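PDB 7AHB: phthiocerol synthesis polyketide synthase type I PpsC, which probably loads acyl extender units onto an acyl carrier protein through its acyltransferase domain during mycobacterial phthiocerol synthesis. Local coordinates for residues G89-R94 / I106-L111. Numbering follows the deposited sequence.
With SCN (thiocyanate ion), chain M.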
loop_
_atom_site.group_PDB
_atom_site.type_symbol
_atom_site.label_atom_id
_atom_site.label_comp_id
_atom_site.label_asym_id
_atom_site.label_seq_id
_atom_site.Cartn_x
_atom_site.Cartn_y
_atom_site.Cartn_z
ATOM N N GLY A 89 12.403 2.666 -15.978
ATOM C CA GLY A 89 11.356 3.665 -15.874
ATOM C C GLY A 89 11.630 5.003 -16.535
ATOM O O GLY A 89 10.767 5.890 -16.514
ATOM N N GLY A 90 12.817 5.163 -17.124
ATOM C CA GLY A 90 13.201 6.418 -17.730
ATOM C C GLY A 90 13.057 7.625 -16.821
ATOM O O GLY A 90 13.017 8.766 -17.299
ATOM N N PHE A 91 13.005 7.390 -15.510
ATOM C CA PHE A 91 12.703 8.417 -14.520
ATOM C C PHE A 91 13.675 8.233 -13.366
ATOM O O PHE A 91 14.118 7.117 -13.086
ATOM C CB PHE A 91 11.195 8.341 -14.117
ATOM C CG PHE A 91 10.933 7.984 -12.681
ATOM C CD1 PHE A 91 11.271 6.730 -12.174
ATOM C CD2 PHE A 91 10.313 8.891 -11.843
ATOM C CE1 PHE A 91 11.018 6.407 -10.840
ATOM C CE2 PHE A 91 10.047 8.575 -10.526
ATOM C CZ PHE A 91 10.392 7.340 -10.022
ATOM N N SER A 92 14.067 9.350 -12.759
ATOM C CA SER A 92 15.029 9.345 -11.664
ATOM C C SER A 92 14.313 9.639 -10.351
ATOM O O SER A 92 13.879 10.763 -10.110
ATOM C CB SER A 92 16.140 10.355 -11.920
ATOM O OG SER A 92 16.906 10.538 -10.751
ATOM N N LEU A 93 14.189 8.625 -9.495
ATOM C CA LEU A 93 13.643 8.871 -8.168
ATOM C C LEU A 93 14.575 9.751 -7.349
ATOM O O LEU A 93 14.112 10.615 -6.591
ATOM C CB LEU A 93 13.394 7.543 -7.445
ATOM C CG LEU A 93 12.823 7.725 -6.032
ATOM C CD1 LEU A 93 11.587 8.602 -6.025
ATOM C CD2 LEU A 93 12.496 6.355 -5.392
ATOM N N ARG A 94 15.891 9.523 -7.464
ATOM C CA ARG A 94 16.859 10.357 -6.760
ATOM C C ARG A 94 16.650 11.839 -7.071
ATOM O O ARG A 94 16.646 12.682 -6.164
ATOM C CB ARG A 94 18.278 9.909 -7.132
ATOM C CG ARG A 94 19.388 10.647 -6.444
ATOM C CD ARG A 94 20.786 10.024 -6.732
ATOM N NE ARG A 94 21.785 10.586 -5.823
ATOM C CZ ARG A 94 22.410 11.740 -6.031
ATOM N NH1 ARG A 94 23.280 12.206 -5.157
ATOM N NH2 ARG A 94 22.140 12.445 -7.110
ATOM N N ILE A 106 0.428 8.026 -13.761
ATOM C CA ILE A 106 0.304 6.821 -12.939
ATOM C C ILE A 106 1.626 6.061 -12.889
ATOM O O ILE A 106 1.946 5.417 -11.883
ATOM C CB ILE A 106 -0.843 5.931 -13.471
ATOM C CG1 ILE A 106 -2.134 6.742 -13.513
ATOM C CG2 ILE A 106 -1.011 4.706 -12.631
ATOM C CD1 ILE A 106 -3.403 5.891 -13.602
ATOM N N GLU A 107 2.397 6.082 -13.972
ATOM C CA GLU A 107 3.648 5.326 -13.975
ATOM C C GLU A 107 4.637 5.924 -12.981
ATOM O O GLU A 107 5.220 5.209 -12.162
ATOM C CB GLU A 107 4.242 5.304 -15.384
ATOM C CG GLU A 107 3.517 4.351 -16.336
ATOM C CD GLU A 107 3.861 4.596 -17.786
ATOM O OE1 GLU A 107 4.555 3.763 -18.380
ATOM O OE2 GLU A 107 3.436 5.628 -18.332
ATOM N N GLN A 108 4.865 7.244 -13.057
ATOM C CA GLN A 108 5.763 7.877 -12.089
ATOM C C GLN A 108 5.240 7.738 -10.660
ATOM O O GLN A 108 6.015 7.489 -9.720
ATOM C CB GLN A 108 5.976 9.349 -12.441
ATOM C CG GLN A 108 6.931 9.542 -13.608
ATOM C CD GLN A 108 7.445 10.956 -13.713
ATOM O OE1 GLN A 108 6.942 11.854 -13.029
ATOM N NE2 GLN A 108 8.486 11.161 -14.546
ATOM N N ILE A 109 3.926 7.891 -10.474
ATOM C CA ILE A 109 3.333 7.784 -9.138
ATOM C C ILE A 109 3.559 6.392 -8.546
ATOM O O ILE A 109 3.991 6.251 -7.396
ATOM C CB ILE A 109 1.833 8.147 -9.192
ATOM C CG1 ILE A 109 1.673 9.658 -9.386
ATOM C CG2 ILE A 109 1.125 7.699 -7.947
ATOM C CD1 ILE A 109 0.240 10.100 -9.714
ATOM N N GLN A 110 3.241 5.344 -9.305
ATOM C CA GLN A 110 3.388 3.988 -8.778
ATOM C C GLN A 110 4.862 3.610 -8.592
ATOM O O GLN A 110 5.241 2.995 -7.577
ATOM C CB GLN A 110 2.682 2.987 -9.709
ATOM C CG GLN A 110 1.145 3.059 -9.678
ATOM C CD GLN A 110 0.476 1.712 -10.119
ATOM O OE1 GLN A 110 1.132 0.637 -10.196
ATOM N NE2 GLN A 110 -0.840 1.770 -10.386
ATOM N N LEU A 111 5.698 3.933 -9.576
ATOM C CA LEU A 111 7.119 3.607 -9.471
ATOM C C LEU A 111 7.772 4.364 -8.315
ATOM O O LEU A 111 8.540 3.785 -7.533
ATOM C CB LEU A 111 7.821 3.927 -10.790
ATOM C CG LEU A 111 7.600 2.922 -11.918
ATOM C CD1 LEU A 111 8.015 3.467 -13.250
ATOM C CD2 LEU A 111 8.371 1.622 -11.548
HETATM S S SCN M . 20.210 9.352 -11.740
HETATM C C SCN M . 20.498 10.708 -10.589
HETATM N N SCN M . 20.674 11.584 -9.882
#
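Phe-91 makes an apolar loop-to-helix contact, reaching from the turn between helices 72-89 and 93-98 onto the first turns of helix 106-126, where it meets Gln-108 and Leu-111. These two residues lie three apart, so they rise from one flank of the helix and receive the ring together. CE1 of Phe-91 lies 4.0 Å from CB of Leu-111, and the two side chains run past each other in opposite directions; both are buried, which suits an aromatic ring and a branched aliphatic chain meeting through carbon alone. On the Gln-108 side, CD2 of Phe-91 sits 3.9 Å from CG of the glutamine, whose amide plane is turned 45° from the ring. Glutamine suits this partly exposed border: its CG and amide carbon lie against CD2 while OE1 accepts a hydrogen bond from the backbone N of Val-104, just before the helix. The extended chain, with CG anti to the carbonyl carbon (chi1 -76°), also brings NE2 within 3.9 Å of CB of Phe-91. Helices 72-89, 93-98 and 106-126 all lie in the chain between neighbouring parallel strands 49-53 and 133-136, in the larger alpha/beta subdomain of the acyltransferase fold. Phe-85 of helix 72-89 stacks edge-to-face with Phe-91. At the turn, Gly-90 has positive phi (53°), which glycine adopts easily, and the bare CA of Gly-89 lets CD1 of Leu-111 approach to 4.3 Å where a side chain would have little room. Ser-92 N-caps helix 93-98: its OG bonds to N of Asp-95 and to Glu-82.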